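Local coordinates for CghA (Chaetomium globosum, PDB 6KBC), which is a two-domain, beta-strand-rich protein of the Diels-Alderase family (calycin clan) that holds the ligand WK1 in a pocket, at residues Ala25-Trp37 with Val102-Val114. Sequence-based numbering, arbitrary orientation.
Sequences AVIPNSGNLFPKW and VTSDGPDVGHGHV
V102 and S104 meet F34 and P35 where the loop between strands 6-10 and 46-54 lies across the hairpin of antiparallel strands 99-105 and 113-119, in the calycin-type N-terminal domain. This end is tightly packed. The P35 ring leans on V102, CD reaching CG1 at 3.6 Å. F34, its CG turned anti to the backbone N (chi1 -168°), sets its ring against the hairpin: CD1 lies 3.9 Å from S104 CB, CE1 3.6 Å from V102 O, and V109 CG2 comes to CG at 3.8 Å, the two side chains crossing at about a right angle. F6 and S8 of strand 6-10 also touch F34. L33 CB rests on V114 CG2; L33 also touches M226 of strand 223-231 and P186 of strand 181-200.

Toward the hairpin turn the fit is looser and wetter. Three waters bridge the backbones: G31 N to G110 O, L33 N to the same oxygen, and F34 N to V109 O. I27 CD1 approaches G110 CA at 4.0 Å. On the solvent side exposed H111 NE2 donates to N29 O at 2.8 Å, the oxygen lying 18° out of the imidazole plane; a weak bond from ND1 to D108 OD2 probably helps fix the ring's rotation. Donation from both nitrogens would fit an imidazolium, favoured by the D108 carboxylate. D108 OD1 accepts from G110 N in an Asx turn within the type I turn D108-H111. S30 OG accepts from N32 N, an ST turn, and gives its own proton to G110 O at 2.7 Å, on a lone pair in the carbonyl plane.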
loop_
_atom_site.group_PDB
_atom_site.type_symbol
_atom_site.label_atom_id
_atom_site.label_comp_id
_atom_site.label_asym_id
_atom_site.label_seq_id
_atom_site.Cartn_x
_atom_site.Cartn_y
_atom_site.Cartn_z
ATOM N N ALA A 25 18.214 5.864 9.423
ATOM C CA ALA A 25 17.140 6.224 10.331
ATOM C C ALA A 25 15.968 6.868 9.595
ATOM O O ALA A 25 16.086 7.338 8.457
ATOM C CB ALA A 25 17.650 7.174 11.412
ATOM N N VAL A 26 14.812 6.873 10.270
ATOM C CA VAL A 26 13.681 7.662 9.803
ATOM C C VAL A 26 14.075 9.127 9.779
ATOM O O VAL A 26 14.631 9.654 10.751
ATOM C CB VAL A 26 12.455 7.458 10.705
ATOM C CG1 VAL A 26 11.308 8.353 10.234
ATOM C CG2 VAL A 26 12.032 6.001 10.731
ATOM N N ILE A 27 13.767 9.800 8.680
ATOM C CA ILE A 27 13.917 11.245 8.567
ATOM C C ILE A 27 12.563 11.875 8.838
ATOM O O ILE A 27 11.620 11.645 8.060
ATOM C CB ILE A 27 14.449 11.656 7.187
ATOM C CG1 ILE A 27 15.734 10.891 6.868
ATOM C CG2 ILE A 27 14.637 13.167 7.121
ATOM C CD1 ILE A 27 16.140 10.947 5.406
ATOM N N PRO A 28 12.403 12.662 9.899
ATOM C CA PRO A 28 11.130 13.345 10.127
ATOM C C PRO A 28 10.774 14.271 8.977
ATOM O O PRO A 28 11.644 14.822 8.295
ATOM C CB PRO A 28 11.371 14.137 11.416
ATOM C CG PRO A 28 12.852 14.235 11.539
ATOM C CD PRO A 28 13.402 12.983 10.931
ATOM N N ASN A 29 9.467 14.432 8.774
ATOM C CA ASN A 29 8.903 15.345 7.780
ATOM C C ASN A 29 9.489 15.120 6.385
ATOM O O ASN A 29 9.770 16.064 5.644
ATOM C CB ASN A 29 9.099 16.795 8.204
ATOM C CG ASN A 29 8.176 17.730 7.477
ATOM O OD1 ASN A 29 6.996 17.412 7.244
ATOM N ND2 ASN A 29 8.696 18.890 7.102
ATOM N N SER A 30 9.640 13.859 6.003
ATOM C CA SER A 30 10.210 13.520 4.710
ATOM C C SER A 30 9.498 12.307 4.136
ATOM O O SER A 30 9.040 11.429 4.872
ATOM C CB SER A 30 11.713 13.244 4.834
ATOM O OG SER A 30 12.222 12.556 3.711
ATOM N N GLY A 31 9.416 12.269 2.805
ATOM C CA GLY A 31 8.991 11.061 2.126
ATOM C C GLY A 31 9.877 9.868 2.404
ATOM O O GLY A 31 9.436 8.725 2.228
ATOM N N ASN A 32 11.121 10.101 2.836
ATOM C CA ASN A 32 12.061 9.018 3.120
ATOM C C ASN A 32 12.266 8.120 1.909
ATOM O O ASN A 32 12.513 6.922 2.048
ATOM C CB ASN A 32 11.614 8.182 4.324
ATOM C CG ASN A 32 11.948 8.838 5.644
ATOM O OD1 ASN A 32 12.959 8.505 6.273
ATOM N ND2 ASN A 32 11.106 9.760 6.080
ATOM N N LEU A 33 12.176 8.695 0.713
ATOM C CA LEU A 33 12.136 7.883 -0.495
ATOM C C LEU A 33 13.480 7.251 -0.813
ATOM O O LEU A 33 13.529 6.220 -1.499
ATOM C CB LEU A 33 11.670 8.734 -1.680
ATOM C CG LEU A 33 10.239 9.230 -1.525
ATOM C CD1 LEU A 33 9.821 10.083 -2.730
ATOM C CD2 LEU A 33 9.314 8.028 -1.311
ATOM N N PHE A 34 14.574 7.850 -0.361
ATOM C CA PHE A 34 15.871 7.252 -0.628
ATOM C C PHE A 34 16.036 5.973 0.194
ATOM O O PHE A 34 15.644 5.930 1.364
ATOM C CB PHE A 34 16.996 8.239 -0.315
ATOM C CG PHE A 34 18.332 7.801 -0.840
ATOM C CD1 PHE A 34 18.639 7.940 -2.188
ATOM C CD2 PHE A 34 19.269 7.222 0.002
ATOM C CE1 PHE A 34 19.868 7.526 -2.684
ATOM C CE2 PHE A 34 20.497 6.807 -0.488
ATOM C CZ PHE A 34 20.796 6.958 -1.829
ATOM N N PRO A 35 16.591 4.913 -0.393
ATOM C CA PRO A 35 16.644 3.623 0.304
ATOM C C PRO A 35 17.355 3.716 1.647
ATOM O O PRO A 35 18.332 4.453 1.809
ATOM C CB PRO A 35 17.413 2.727 -0.671
ATOM C CG PRO A 35 17.165 3.333 -2.003
ATOM C CD PRO A 35 17.079 4.809 -1.778
ATOM N N LYS A 36 16.843 2.951 2.615
ATOM C CA LYS A 36 17.437 2.889 3.943
ATOM C C LYS A 36 18.603 1.917 4.003
ATOM O O LYS A 36 19.407 1.992 4.938
ATOM C CB LYS A 36 16.370 2.501 4.971
ATOM C CG LYS A 36 15.240 3.526 5.070
ATOM C CD LYS A 36 15.780 4.914 5.352
ATOM C CE LYS A 36 14.670 5.925 5.445
ATOM N NZ LYS A 36 15.165 7.314 5.677
ATOM N N TRP A 37 18.694 1.000 3.044
ATOM C CA TRP A 37 19.870 0.156 2.833
ATOM C C TRP A 37 20.516 0.623 1.529
ATOM O O TRP A 37 20.294 0.054 0.460
ATOM C CB TRP A 37 19.494 -1.328 2.808
ATOM C CG TRP A 37 19.215 -1.856 4.184
ATOM C CD1 TRP A 37 20.108 -2.450 5.033
ATOM C CD2 TRP A 37 17.977 -1.766 4.904
ATOM N NE1 TRP A 37 19.496 -2.762 6.220
ATOM C CE2 TRP A 37 18.188 -2.352 6.169
ATOM C CE3 TRP A 37 16.708 -1.259 4.595
ATOM C CZ2 TRP A 37 17.176 -2.450 7.127
ATOM C CZ3 TRP A 37 15.695 -1.362 5.551
ATOM C CH2 TRP A 37 15.939 -1.950 6.801
ATOM N N VAL A 102 18.202 3.747 -7.104
ATOM C CA VAL A 102 17.437 4.907 -6.674
ATOM C C VAL A 102 18.400 6.065 -6.490
ATOM O O VAL A 102 19.430 5.923 -5.822
ATOM C CB VAL A 102 16.659 4.639 -5.375
ATOM C CG1 VAL A 102 15.878 5.890 -4.972
ATOM C CG2 VAL A 102 15.733 3.453 -5.566
ATOM N N THR A 103 18.068 7.198 -7.089
ATOM C CA THR A 103 18.858 8.406 -6.965
ATOM C C THR A 103 17.992 9.506 -6.379
ATOM O O THR A 103 16.786 9.560 -6.622
ATOM C CB THR A 103 19.412 8.843 -8.323
ATOM O OG1 THR A 103 18.325 9.251 -9.161
ATOM C CG2 THR A 103 20.150 7.694 -8.991
ATOM N N SER A 104 18.613 10.374 -5.592
ATOM C CA SER A 104 17.954 11.561 -5.071
ATOM C C SER A 104 18.806 12.764 -5.447
ATOM O O SER A 104 19.988 12.823 -5.091
ATOM C CB SER A 104 17.767 11.471 -3.557
ATOM O OG SER A 104 17.030 12.578 -3.081
ATOM N N ASP A 105 18.211 13.712 -6.168
ATOM C CA ASP A 105 18.918 14.879 -6.686
ATOM C C ASP A 105 18.738 16.052 -5.735
ATOM O O ASP A 105 17.609 16.490 -5.492
ATOM C CB ASP A 105 18.420 15.261 -8.080
ATOM C CG ASP A 105 18.739 14.215 -9.123
ATOM O OD1 ASP A 105 19.698 13.435 -8.919
ATOM O OD2 ASP A 105 18.036 14.182 -10.155
ATOM N N GLY A 106 19.850 16.582 -5.239
ATOM C CA GLY A 106 19.828 17.724 -4.358
ATOM C C GLY A 106 20.721 17.478 -3.162
ATOM O O GLY A 106 21.160 16.351 -2.917
ATOM N N PRO A 107 21.011 18.530 -2.391
ATOM C CA PRO A 107 21.888 18.342 -1.226
ATOM C C PRO A 107 21.223 17.589 -0.082
ATOM O O PRO A 107 21.926 16.918 0.685
ATOM C CB PRO A 107 22.249 19.781 -0.832
ATOM C CG PRO A 107 21.043 20.571 -1.243
ATOM C CD PRO A 107 20.587 19.934 -2.542
ATOM N N ASP A 108 19.891 17.656 0.041
ATOM C CA ASP A 108 19.155 17.088 1.171
ATOM C C ASP A 108 18.586 15.723 0.777
ATOM O O ASP A 108 17.647 15.644 -0.021
ATOM C CB ASP A 108 18.047 18.047 1.604
ATOM C CG ASP A 108 17.410 17.655 2.918
ATOM O OD1 ASP A 108 17.600 16.500 3.358
ATOM O OD2 ASP A 108 16.709 18.501 3.510
ATOM N N VAL A 109 19.126 14.654 1.373
ATOM C CA VAL A 109 18.750 13.293 0.987
ATOM C C VAL A 109 17.293 12.988 1.339
ATOM O O VAL A 109 16.729 12.001 0.845
ATOM C CB VAL A 109 19.691 12.265 1.655
ATOM C CG1 VAL A 109 19.536 12.290 3.181
ATOM C CG2 VAL A 109 19.507 10.871 1.088
ATOM N N GLY A 110 16.670 13.807 2.182
ATOM C CA GLY A 110 15.280 13.633 2.537
ATOM C C GLY A 110 14.306 14.468 1.750
ATOM O O GLY A 110 13.096 14.258 1.861
ATOM N N HIS A 111 14.801 15.426 0.959
ATOM C CA HIS A 111 13.952 16.300 0.160
ATOM C C HIS A 111 14.613 16.586 -1.186
ATOM O O HIS A 111 14.964 17.709 -1.510
ATOM C CB HIS A 111 13.639 17.602 0.892
ATOM C CG HIS A 111 13.096 17.405 2.271
ATOM N ND1 HIS A 111 13.906 17.241 3.374
ATOM C CD2 HIS A 111 11.823 17.361 2.730
ATOM C CE1 HIS A 111 13.156 17.092 4.451
ATOM N NE2 HIS A 111 11.888 17.164 4.087
ATOM N N GLY A 112 14.780 15.541 -1.991
ATOM C CA GLY A 112 15.288 15.700 -3.332
ATOM C C GLY A 112 14.389 15.005 -4.332
ATOM O O GLY A 112 13.521 14.197 -3.983
ATOM N N HIS A 113 14.601 15.348 -5.596
ATOM C CA HIS A 113 13.934 14.663 -6.690
ATOM C C HIS A 113 14.459 13.235 -6.780
ATOM O O HIS A 113 15.661 13.023 -6.971
ATOM C CB HIS A 113 14.162 15.424 -7.996
ATOM C CG HIS A 113 13.757 14.664 -9.217
ATOM N ND1 HIS A 113 14.604 13.792 -9.868
ATOM C CD2 HIS A 113 12.591 14.640 -9.906
ATOM C CE1 HIS A 113 13.978 13.264 -10.905
ATOM N NE2 HIS A 113 12.756 13.765 -10.952
ATOM N N VAL A 114 13.564 12.254 -6.630
ATOM C CA VAL A 114 13.937 10.846 -6.547
ATOM C C VAL A 114 13.546 10.141 -7.836
ATOM O O VAL A 114 12.456 10.366 -8.375
ATOM C CB VAL A 114 13.273 10.159 -5.334
ATOM C CG1 VAL A 114 13.508 8.660 -5.378
ATOM C CG2 VAL A 114 13.794 10.741 -4.046
HETATM O O HOH W 1 10.039 14.518 1.446
HETATM O O HOH W 2 12.443 11.585 0.375
HETATM O O HOH W 3 14.858 9.994 1.524
#